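Local coordinates for septation protein imp2 (Schizosaccharomyces pombe, PDB 5C1F) that links the cytokinetic machinery to the membrane, binding phospholipids through its F-BAR domain, is required for normal septation and takes part in medial ring disassembly, at residues S39-R44 against W227-L232; I47-A52 against L95-V100; K57-T62 against E81-A86; K87-I92 against F238-A243. All coordinates share one frame; numbering follows the deposited sequence.

Interaction 1: residues S39-R44 against W227-L232; sequences SFYHER and WTFTLL
In the buried core of the F-BAR helical bundle, Tyr41 and Arg44 of helix 18-59 meet Phe229 of helix 162-252. The backbones stay well apart, with the CA atoms of Tyr41 and Phe229 8.9 Å from each other, and the space is bridged by long side chains. Tyr41 and Phe229 form an edge-to-face aromatic pair, their centroids separated by 5.0 Å and their planes inclined at 59°. The tyrosine supplies the edge: its CE1 sits over the centre of the phenylalanine face, 3.7 Å from Phe229 CG. Phe229 reaches this position because CG is anti to its backbone N (chi1 171°), which sends the ring across toward helix 18-59. Within 39-44, Phe40 CD2 lies over the centre of one face of the Tyr41 ring. The contact lies inside the elongated helical bundle of the F-BAR dimer, where helix 69-155 contributes Leu96 against Phe229 and Val100 against Tyr41, while Met78 of the second subunit packs on Tyr41. Arg44 makes its closest approach with CG, which touches Phe229 CE1 at 3.8 Å, and NE of its guanidinium lies 4.1 Å from Phe229 CZ. The guanidinium plane stands nearly perpendicular to the ring, at 87°, so the two do not stack. The chain bends at chi2, and NH1 makes a salt bridge with Glu48, while NH2 makes a weak hydrogen bond to Tyr51 of the second subunit. Tyr41 OH, 4.1 Å from Phe229 CD2, is buried without a hydrogen-bonding partner in the model.

Interaction 2: residues I47-A52 against L95-V100; sequences IEEDYA and LLQDDV
Glu48 is the first residue of 47-52 to touch 95-100, and it does so with its methylenes: Glu48 CB lies 3.9 Å from Leu96 CD1 and Glu48 CG is 4.1 Å from the same methyl, the two side chains crossing at about a right angle. This is also where the backbones are nearest, with 8.4 Å between the CA atoms of Glu48 and Leu96. The chain of Glu48 bends at chi2 (74°), and its carboxylate finds partners beyond this contact. OE1 is bound by Arg44 and by the hydroxyl of Tyr51 from the second subunit, and OE2 by His89. Glu49, next in sequence, behaves differently. Its chain is extended beyond CG, and the carboxylate meets the amide of Gln97 through a hydrogen bond of 3.3 Å from Gln97 NE2 to Glu49 OE1, with an N-H...O angle of 159°. The bond lies in the amide plane of Gln97 but comes to Glu49 OE1 from above the carboxylate plane, the two planes being 75° apart. The contact thus has an apolar, buried half and a polar, partly exposed half. It joins helix 18-59 to helix 69-155 in the F-BAR bundle, and helix 162-252 packs against the same part of 69-155, bringing Phe229 onto Leu96 and Leu232 onto Leu95 and Val100.

Interaction 3: residues K57-T62 against E81-A86; sequences KLSRTT and EVDNMA
The backbones come close here, with the CA atoms of Ser59 and Asp83 only 5.2 Å apart, close to the C-terminal part of helix 18-59, with Arg60 already in loop, and beside the continuous helix that includes 81-86. These are the first two long helices of the F-BAR bundle, and the contact lies near the turn connecting them. Such an approach is consistent with the small Ser59 side chain at this point. Ser59 OG sits 3.4 Å from Val82 CG1 and 3.2 Å from Asp83 CA, while its hydrogen bond goes back within its own helix to the carbonyl of Met55. Val82 also packs on Met55 and, on the second subunit, on Phe229. Further out, Arg60, its chain bent at chi2, makes a salt bridge with Asp83. Asp83 holds CG anti to its backbone N (chi1 -164°), presenting its carboxylate to the guanidinium. The two planes are 81° apart, so the groups do not form a flat, two-pronged pair; instead one nitrogen serves both oxygens. Arg60 NH2 donates to Asp83 OD1 at 2.9 Å and to Asp83 OD2 at 3.1 Å, both on the syn side but about 30° out of the carboxylate plane. A weak bond of 3.4 Å from Arg60 NH1 to Asp83 OD2 is the third.

Interaction 4: residues K87-I92 against F238-A243; sequences KSHLQI and FNDDQA
His89 and Asp240 each hold CG anti to their own carbonyl carbon, beside the backbone N (chi1 near -78° in both), and these matching torsions swing the imidazole and the carboxylate toward one another between the helices. His89 NE2 donates to Asp240 OD2 at 2.5 Å, a short distance whose exact value is doubtful. The carboxylate oxygen is approached on its syn side and lies at the edge of the imidazole ring, tilted somewhat from its plane, with ring and carboxylate planes 61° apart. With ND1 held by Glu48 of helix 18-59, the imidazole is gripped at both nitrogens and its rotation is fixed. Two acidic partners would be expected to favour its protonated form. The helices bearing these residues, 69-155 and 162-252, run antiparallel in the F-BAR bundle, their local axes 10.3 Å apart with 176° between directions. One residue earlier on each helix, a second polar pair forms toward the more exposed side. Asn239 ND2 donates to Ser88 OG at 2.9 Å, the hydroxyl lying close to the plane of the amide. A water joins the two pairs: it is 2.7 Å from Ser88 OG and donates to Asp240 OD1, also at 2.7 Å. This water lies over the centre of one face of the His89 ring. Tyr51 makes an edge-to-face ring contact with His89, and Cys237 of the second subunit packs against Asp240.

From the N terminus, helix 18-59 supplies the opening segments of interactions 1, 2 and 3 in turn. After the connection to helix 69-155, interaction 3 closes the shortest loop, and interaction 4 opens at 87-92 just beyond it, in series. Interaction 2 then closes at 95-100, enclosing interaction 3 and crossing interaction 4. Only when helix 162-252 returns do 227-232 and 238-243 close interactions 1 and 4, which cross; interactions 2 and 3 are nested within interaction 1. Together they tie the three long helices pairwise. Interactions 1 and 4 touch through Leu232 and Ile92, interactions 2 and 3 through Ala52 and Ala86, interactions 3 and 4 through Met85 and Asp240, and all four reach the second subunit.

Interaction 1: residues S39-R44 against W227-L232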
# COMPACT_ATOMS: atom_id res chain seq x y z
N SER A 39 -13.46 5.66 12.76
CA SER A 39 -12.45 6.65 12.40
C SER A 39 -11.12 5.99 12.07
O SER A 39 -10.42 6.40 11.14
CB SER A 39 -12.27 7.66 13.54
OG SER A 39 -11.25 8.58 13.24
N PHE A 40 -10.76 4.97 12.84
CA PHE A 40 -9.53 4.22 12.62
C PHE A 40 -9.53 3.56 11.24
O PHE A 40 -8.59 3.72 10.46
CB PHE A 40 -9.34 3.17 13.72
CG PHE A 40 -8.10 2.33 13.55
CD1 PHE A 40 -6.88 2.76 14.04
CD2 PHE A 40 -8.17 1.10 12.90
CE1 PHE A 40 -5.74 1.98 13.88
CE2 PHE A 40 -7.04 0.32 12.75
CZ PHE A 40 -5.82 0.76 13.24
N TYR A 41 -10.59 2.82 10.95
CA TYR A 41 -10.67 2.08 9.69
C TYR A 41 -10.97 2.99 8.51
O TYR A 41 -10.69 2.64 7.37
CB TYR A 41 -11.71 0.97 9.79
CG TYR A 41 -11.23 -0.20 10.62
CD1 TYR A 41 -10.15 -0.97 10.21
CD2 TYR A 41 -11.83 -0.52 11.83
CE1 TYR A 41 -9.69 -2.03 10.96
CE2 TYR A 41 -11.39 -1.58 12.59
CZ TYR A 41 -10.31 -2.33 12.15
OH TYR A 41 -9.86 -3.39 12.91
N HIS A 42 -11.55 4.16 8.79
CA HIS A 42 -11.73 5.18 7.76
C HIS A 42 -10.38 5.60 7.20
O HIS A 42 -10.19 5.66 5.99
CB HIS A 42 -12.46 6.40 8.32
CG HIS A 42 -12.50 7.56 7.39
ND1 HIS A 42 -13.37 7.64 6.32
CD2 HIS A 42 -11.76 8.70 7.36
CE1 HIS A 42 -13.17 8.78 5.68
NE2 HIS A 42 -12.20 9.44 6.29
N GLU A 43 -9.44 5.87 8.10
CA GLU A 43 -8.09 6.26 7.72
C GLU A 43 -7.37 5.12 7.01
O GLU A 43 -6.72 5.32 5.98
CB GLU A 43 -7.30 6.72 8.95
CG GLU A 43 -5.83 7.01 8.70
CD GLU A 43 -5.59 8.28 7.91
OE1 GLU A 43 -6.57 8.98 7.59
OE2 GLU A 43 -4.41 8.59 7.62
N ARG A 44 -7.49 3.91 7.56
CA ARG A 44 -6.87 2.72 7.00
C ARG A 44 -7.31 2.47 5.56
O ARG A 44 -6.53 2.02 4.72
CB ARG A 44 -7.20 1.49 7.86
CG ARG A 44 -6.53 0.21 7.41
CD ARG A 44 -5.02 0.36 7.35
NE ARG A 44 -4.38 -0.84 6.82
CZ ARG A 44 -4.18 -1.07 5.53
NH1 ARG A 44 -4.56 -0.17 4.63
NH2 ARG A 44 -3.60 -2.19 5.13
N TRP A 227 -12.48 -9.30 11.96
CA TRP A 227 -12.20 -10.53 11.23
C TRP A 227 -12.23 -10.25 9.73
O TRP A 227 -11.32 -10.65 9.01
CB TRP A 227 -13.21 -11.62 11.60
CG TRP A 227 -12.88 -12.96 11.02
CD1 TRP A 227 -13.20 -13.41 9.77
CD2 TRP A 227 -12.17 -14.02 11.66
NE1 TRP A 227 -12.73 -14.69 9.60
CE2 TRP A 227 -12.09 -15.09 10.74
CE3 TRP A 227 -11.58 -14.18 12.92
CZ2 TRP A 227 -11.46 -16.29 11.05
CZ3 TRP A 227 -10.95 -15.37 13.22
CH2 TRP A 227 -10.90 -16.42 12.29
N THR A 228 -13.27 -9.55 9.29
CA THR A 228 -13.41 -9.18 7.88
C THR A 228 -12.20 -8.38 7.41
O THR A 228 -11.69 -8.59 6.31
CB THR A 228 -14.71 -8.38 7.63
OG1 THR A 228 -15.84 -9.22 7.85
CG2 THR A 228 -14.77 -7.84 6.20
N PHE A 229 -11.73 -7.47 8.27
CA PHE A 229 -10.55 -6.68 7.97
C PHE A 229 -9.34 -7.56 7.65
O PHE A 229 -8.63 -7.30 6.67
CB PHE A 229 -10.23 -5.75 9.15
CG PHE A 229 -8.91 -5.04 9.04
CD1 PHE A 229 -8.70 -4.09 8.05
CD2 PHE A 229 -7.88 -5.30 9.93
CE1 PHE A 229 -7.49 -3.43 7.94
CE2 PHE A 229 -6.67 -4.64 9.83
CZ PHE A 229 -6.47 -3.70 8.83
N THR A 230 -9.10 -8.59 8.45
CA THR A 230 -7.97 -9.49 8.22
C THR A 230 -8.14 -10.32 6.96
O THR A 230 -7.16 -10.64 6.28
CB THR A 230 -7.74 -10.45 9.41
OG1 THR A 230 -8.78 -11.43 9.44
CG2 THR A 230 -7.70 -9.68 10.72
N LEU A 231 -9.38 -10.69 6.66
CA LEU A 231 -9.67 -11.46 5.46
C LEU A 231 -9.35 -10.65 4.21
O LEU A 231 -8.78 -11.16 3.25
CB LEU A 231 -11.13 -11.90 5.44
CG LEU A 231 -11.55 -12.93 6.48
CD1 LEU A 231 -13.00 -13.33 6.26
CD2 LEU A 231 -10.64 -14.15 6.43
N LEU A 232 -9.72 -9.38 4.25
CA LEU A 232 -9.45 -8.46 3.15
C LEU A 232 -7.95 -8.26 2.93
O LEU A 232 -7.49 -8.24 1.79
CB LEU A 232 -10.13 -7.11 3.40
CG LEU A 232 -11.66 -7.15 3.30
CD1 LEU A 232 -12.27 -5.79 3.64
CD2 LEU A 232 -12.07 -7.61 1.90

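Interaction 2: residues I47-A52 against L95-V100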
# COMPACT_ATOMS: atom_id res chain seq x y z
N ILE A 47 -5.72 5.25 3.35
CA ILE A 47 -4.33 4.88 3.17
C ILE A 47 -4.20 3.86 2.04
O ILE A 47 -3.34 3.99 1.17
CB ILE A 47 -3.72 4.29 4.47
CG1 ILE A 47 -3.61 5.37 5.54
CG2 ILE A 47 -2.36 3.68 4.20
CD1 ILE A 47 -3.13 4.87 6.88
N GLU A 48 -5.08 2.87 2.05
CA GLU A 48 -5.06 1.83 1.02
C GLU A 48 -5.40 2.39 -0.35
O GLU A 48 -4.80 2.01 -1.36
CB GLU A 48 -6.04 0.71 1.38
CG GLU A 48 -5.86 -0.55 0.54
CD GLU A 48 -4.61 -1.34 0.93
OE1 GLU A 48 -3.95 -0.95 1.91
OE2 GLU A 48 -4.30 -2.35 0.26
N GLU A 49 -6.36 3.31 -0.39
CA GLU A 49 -6.80 3.91 -1.65
C GLU A 49 -5.68 4.72 -2.29
O GLU A 49 -5.39 4.57 -3.47
CB GLU A 49 -8.03 4.79 -1.42
CG GLU A 49 -8.62 5.37 -2.69
CD GLU A 49 -9.85 6.23 -2.43
OE1 GLU A 49 -10.27 6.33 -1.26
OE2 GLU A 49 -10.41 6.79 -3.40
N ASP A 50 -5.05 5.59 -1.49
CA ASP A 50 -3.93 6.41 -1.95
C ASP A 50 -2.80 5.54 -2.49
O ASP A 50 -2.21 5.84 -3.53
CB ASP A 50 -3.42 7.28 -0.80
CG ASP A 50 -2.24 8.15 -1.21
OD1 ASP A 50 -2.28 8.73 -2.31
OD2 ASP A 50 -1.28 8.25 -0.42
N TYR A 51 -2.51 4.46 -1.77
CA TYR A 51 -1.53 3.46 -2.17
C TYR A 51 -1.89 2.89 -3.54
O TYR A 51 -1.06 2.85 -4.45
CB TYR A 51 -1.49 2.36 -1.10
CG TYR A 51 -0.41 1.31 -1.22
CD1 TYR A 51 0.94 1.66 -1.31
CD2 TYR A 51 -0.72 -0.04 -1.18
CE1 TYR A 51 1.93 0.68 -1.40
CE2 TYR A 51 0.25 -1.02 -1.26
CZ TYR A 51 1.57 -0.65 -1.37
OH TYR A 51 2.54 -1.63 -1.45
N ALA A 52 -3.14 2.46 -3.69
CA ALA A 52 -3.64 1.94 -4.95
C ALA A 52 -3.54 2.97 -6.09
O ALA A 52 -3.08 2.64 -7.18
CB ALA A 52 -5.07 1.49 -4.79
N LEU A 95 -13.52 -2.20 -0.50
CA LEU A 95 -14.13 -3.13 0.44
C LEU A 95 -13.84 -2.72 1.88
O LEU A 95 -14.68 -2.91 2.77
CB LEU A 95 -13.64 -4.56 0.18
CG LEU A 95 -14.04 -5.16 -1.17
CD1 LEU A 95 -13.33 -6.49 -1.42
CD2 LEU A 95 -15.55 -5.34 -1.26
N LEU A 96 -12.67 -2.14 2.12
CA LEU A 96 -12.34 -1.63 3.45
C LEU A 96 -13.31 -0.52 3.84
O LEU A 96 -13.66 -0.38 5.01
CB LEU A 96 -10.90 -1.11 3.50
CG LEU A 96 -9.77 -2.15 3.59
CD1 LEU A 96 -8.41 -1.46 3.57
CD2 LEU A 96 -9.92 -3.01 4.83
N GLN A 97 -13.74 0.25 2.86
CA GLN A 97 -14.70 1.32 3.11
C GLN A 97 -16.11 0.77 3.29
O GLN A 97 -16.79 1.12 4.25
CB GLN A 97 -14.67 2.35 1.97
CG GLN A 97 -13.61 3.42 2.19
CD GLN A 97 -13.15 4.08 0.91
OE1 GLN A 97 -13.71 3.85 -0.17
NE2 GLN A 97 -12.12 4.92 1.01
N ASP A 98 -16.54 -0.10 2.37
CA ASP A 98 -17.91 -0.59 2.37
C ASP A 98 -18.19 -1.65 3.42
O ASP A 98 -19.22 -1.60 4.10
CB ASP A 98 -18.27 -1.13 0.99
CG ASP A 98 -18.20 -0.06 -0.09
OD1 ASP A 98 -18.41 1.12 0.24
OD2 ASP A 98 -17.92 -0.41 -1.26
N ASP A 99 -17.29 -2.62 3.56
CA ASP A 99 -17.54 -3.76 4.45
C ASP A 99 -16.97 -3.58 5.85
O ASP A 99 -17.40 -4.26 6.79
CB ASP A 99 -16.98 -5.04 3.84
CG ASP A 99 -17.63 -5.40 2.52
OD1 ASP A 99 -18.73 -4.87 2.24
OD2 ASP A 99 -17.05 -6.21 1.77
N VAL A 100 -16.01 -2.68 6.01
CA VAL A 100 -15.41 -2.48 7.32
C VAL A 100 -15.84 -1.13 7.90
O VAL A 100 -16.62 -1.09 8.85
CB VAL A 100 -13.88 -2.58 7.26
CG1 VAL A 100 -13.29 -2.48 8.66
CG2 VAL A 100 -13.47 -3.89 6.62

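Interaction 3: residues K57-T62 against E81-A86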
# COMPACT_ATOMS: atom_id res chain seq x y z
N LYS A 57 -0.87 4.94 -11.11
CA LYS A 57 -0.17 6.00 -11.82
C LYS A 57 1.21 5.54 -12.27
O LYS A 57 1.65 5.83 -13.38
CB LYS A 57 -0.05 7.25 -10.94
CG LYS A 57 0.60 8.44 -11.64
CD LYS A 57 0.73 9.63 -10.70
CE LYS A 57 1.44 10.79 -11.37
NZ LYS A 57 0.64 11.40 -12.47
N LEU A 58 1.88 4.80 -11.40
CA LEU A 58 3.21 4.26 -11.69
C LEU A 58 3.16 3.27 -12.85
O LEU A 58 4.09 3.20 -13.65
CB LEU A 58 3.79 3.59 -10.45
CG LEU A 58 5.10 2.81 -10.63
CD1 LEU A 58 6.21 3.73 -11.10
CD2 LEU A 58 5.48 2.11 -9.34
N SER A 59 2.07 2.52 -12.93
CA SER A 59 1.89 1.53 -13.98
C SER A 59 1.72 2.16 -15.36
O SER A 59 1.93 1.51 -16.38
CB SER A 59 0.68 0.64 -13.67
OG SER A 59 0.83 0.02 -12.41
N ARG A 60 1.32 3.44 -15.37
CA ARG A 60 1.11 4.18 -16.61
C ARG A 60 2.42 4.67 -17.20
O ARG A 60 2.44 5.34 -18.23
CB ARG A 60 0.19 5.38 -16.38
CG ARG A 60 -1.17 5.01 -15.86
CD ARG A 60 -1.93 4.15 -16.86
NE ARG A 60 -2.90 3.31 -16.17
CZ ARG A 60 -2.72 2.02 -15.92
NH1 ARG A 60 -1.61 1.41 -16.31
NH2 ARG A 60 -3.66 1.34 -15.27
N THR A 61 3.52 4.34 -16.52
CA THR A 61 4.83 4.77 -16.98
C THR A 61 5.11 4.22 -18.36
O THR A 61 4.93 3.03 -18.61
CB THR A 61 5.95 4.32 -16.01
OG1 THR A 61 5.74 4.93 -14.73
CG2 THR A 61 7.32 4.74 -16.54
N THR A 62 5.52 5.10 -19.26
CA THR A 62 5.90 4.69 -20.60
C THR A 62 7.41 4.56 -20.68
O THR A 62 8.14 5.48 -20.29
CB THR A 62 5.40 5.68 -21.67
OG1 THR A 62 6.14 6.91 -21.56
CG2 THR A 62 3.92 5.96 -21.48
N GLU A 81 1.78 -6.39 -14.30
CA GLU A 81 1.47 -7.08 -13.05
C GLU A 81 1.49 -6.12 -11.86
O GLU A 81 0.78 -6.33 -10.88
CB GLU A 81 2.44 -8.24 -12.81
CG GLU A 81 2.22 -9.44 -13.74
CD GLU A 81 0.82 -10.06 -13.62
OE1 GLU A 81 0.09 -9.74 -12.66
OE2 GLU A 81 0.46 -10.87 -14.50
N VAL A 82 2.28 -5.05 -11.96
CA VAL A 82 2.23 -3.98 -10.98
C VAL A 82 0.87 -3.29 -11.09
O VAL A 82 0.28 -2.87 -10.09
CB VAL A 82 3.38 -2.97 -11.17
CG1 VAL A 82 3.11 -1.66 -10.44
CG2 VAL A 82 4.70 -3.58 -10.70
N ASP A 83 0.36 -3.19 -12.32
CA ASP A 83 -0.97 -2.64 -12.57
C ASP A 83 -2.04 -3.54 -11.97
O ASP A 83 -3.01 -3.06 -11.38
CB ASP A 83 -1.21 -2.46 -14.07
CG ASP A 83 -2.39 -1.55 -14.38
OD1 ASP A 83 -2.79 -0.77 -13.49
OD2 ASP A 83 -2.90 -1.61 -15.51
N ASN A 84 -1.87 -4.85 -12.10
CA ASN A 84 -2.80 -5.81 -11.51
C ASN A 84 -2.81 -5.70 -9.99
O ASN A 84 -3.84 -5.87 -9.34
CB ASN A 84 -2.46 -7.24 -11.93
CG ASN A 84 -2.94 -7.55 -13.33
OD1 ASN A 84 -3.89 -6.95 -13.82
ND2 ASN A 84 -2.28 -8.50 -13.98
N MET A 85 -1.65 -5.41 -9.42
CA MET A 85 -1.56 -5.21 -7.98
C MET A 85 -2.28 -3.93 -7.58
O MET A 85 -2.96 -3.89 -6.55
CB MET A 85 -0.09 -5.18 -7.54
CG MET A 85 0.57 -6.56 -7.57
SD MET A 85 2.26 -6.56 -6.94
CE MET A 85 3.18 -6.87 -8.44
N ALA A 86 -2.16 -2.89 -8.40
CA ALA A 86 -2.87 -1.64 -8.17
C ALA A 86 -4.39 -1.84 -8.18
O ALA A 86 -5.09 -1.38 -7.28
CB ALA A 86 -2.48 -0.60 -9.21

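Interaction 4: residues K87-I92 against F238-A243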
# COMPACT_ATOMS: atom_id res chain seq x y z
N LYS A 87 -4.88 -2.53 -9.20
CA LYS A 87 -6.31 -2.83 -9.34
C LYS A 87 -6.85 -3.57 -8.12
O LYS A 87 -7.95 -3.28 -7.64
CB LYS A 87 -6.58 -3.67 -10.59
CG LYS A 87 -6.13 -3.05 -11.89
CD LYS A 87 -6.23 -4.07 -13.02
CE LYS A 87 -5.59 -3.56 -14.30
NZ LYS A 87 -5.63 -4.58 -15.38
N SER A 88 -6.07 -4.53 -7.64
CA SER A 88 -6.44 -5.31 -6.47
C SER A 88 -6.52 -4.41 -5.24
O SER A 88 -7.52 -4.41 -4.53
CB SER A 88 -5.44 -6.45 -6.24
OG SER A 88 -5.70 -7.13 -5.02
N HIS A 89 -5.46 -3.64 -5.01
CA HIS A 89 -5.43 -2.74 -3.87
C HIS A 89 -6.56 -1.70 -3.92
O HIS A 89 -7.09 -1.31 -2.88
CB HIS A 89 -4.07 -2.04 -3.77
CG HIS A 89 -3.00 -2.90 -3.19
ND1 HIS A 89 -2.88 -3.13 -1.83
CD2 HIS A 89 -1.99 -3.60 -3.77
CE1 HIS A 89 -1.85 -3.92 -1.60
NE2 HIS A 89 -1.30 -4.22 -2.76
N LEU A 90 -6.96 -1.28 -5.12
CA LEU A 90 -8.08 -0.36 -5.25
C LEU A 90 -9.38 -1.03 -4.84
O LEU A 90 -10.20 -0.44 -4.14
CB LEU A 90 -8.19 0.18 -6.68
CG LEU A 90 -9.26 1.26 -6.89
CD1 LEU A 90 -8.99 2.47 -6.00
CD2 LEU A 90 -9.36 1.68 -8.34
N GLN A 91 -9.56 -2.27 -5.29
CA GLN A 91 -10.72 -3.08 -4.91
C GLN A 91 -10.74 -3.32 -3.39
O GLN A 91 -11.78 -3.24 -2.76
CB GLN A 91 -10.71 -4.41 -5.67
CG GLN A 91 -11.75 -5.43 -5.21
CD GLN A 91 -13.16 -5.10 -5.65
OE1 GLN A 91 -13.74 -4.10 -5.23
NE2 GLN A 91 -13.73 -5.94 -6.51
N ILE A 92 -9.57 -3.59 -2.82
CA ILE A 92 -9.46 -3.83 -1.39
C ILE A 92 -9.82 -2.58 -0.59
O ILE A 92 -10.53 -2.66 0.41
CB ILE A 92 -8.03 -4.30 -1.00
CG1 ILE A 92 -7.74 -5.66 -1.62
CG2 ILE A 92 -7.89 -4.39 0.52
CD1 ILE A 92 -8.65 -6.76 -1.14
N PHE A 238 -2.49 -12.48 -0.98
CA PHE A 238 -2.60 -13.56 -1.95
C PHE A 238 -2.53 -13.01 -3.38
O PHE A 238 -1.73 -13.48 -4.19
CB PHE A 238 -3.91 -14.33 -1.74
CG PHE A 238 -4.13 -15.44 -2.72
CD1 PHE A 238 -3.55 -16.68 -2.53
CD2 PHE A 238 -4.94 -15.26 -3.84
CE1 PHE A 238 -3.75 -17.72 -3.43
CE2 PHE A 238 -5.14 -16.29 -4.75
CZ PHE A 238 -4.55 -17.52 -4.54
N ASN A 239 -3.35 -12.01 -3.68
CA ASN A 239 -3.39 -11.41 -5.01
C ASN A 239 -2.03 -10.89 -5.47
O ASN A 239 -1.58 -11.19 -6.57
CB ASN A 239 -4.41 -10.27 -5.06
CG ASN A 239 -5.84 -10.77 -4.97
OD1 ASN A 239 -6.11 -11.97 -5.12
ND2 ASN A 239 -6.77 -9.85 -4.74
N ASP A 240 -1.38 -10.09 -4.62
CA ASP A 240 -0.08 -9.52 -4.96
C ASP A 240 0.98 -10.61 -5.12
O ASP A 240 1.83 -10.52 -6.01
CB ASP A 240 0.36 -8.52 -3.90
CG ASP A 240 -0.34 -7.18 -4.03
OD1 ASP A 240 -1.35 -7.11 -4.76
OD2 ASP A 240 0.11 -6.21 -3.38
N ASP A 241 0.93 -11.62 -4.27
CA ASP A 241 1.89 -12.71 -4.36
C ASP A 241 1.71 -13.51 -5.65
O ASP A 241 2.69 -13.98 -6.24
CB ASP A 241 1.79 -13.64 -3.15
CG ASP A 241 2.80 -14.76 -3.20
OD1 ASP A 241 4.00 -14.46 -3.39
OD2 ASP A 241 2.41 -15.94 -3.09
N GLN A 242 0.46 -13.66 -6.09
CA GLN A 242 0.19 -14.35 -7.34
C GLN A 242 0.73 -13.55 -8.52
O GLN A 242 1.24 -14.12 -9.48
CB GLN A 242 -1.31 -14.61 -7.53
CG GLN A 242 -1.89 -15.67 -6.60
CD GLN A 242 -1.27 -17.04 -6.81
OE1 GLN A 242 -1.50 -17.69 -7.83
NE2 GLN A 242 -0.47 -17.47 -5.84
N ALA A 243 0.62 -12.23 -8.43
CA ALA A 243 1.14 -11.35 -9.48
C ALA A 243 2.67 -11.44 -9.55
O ALA A 243 3.24 -11.46 -10.64
CB ALA A 243 0.70 -9.92 -9.23
O HOH W 1 -3.57 -6.50 -3.44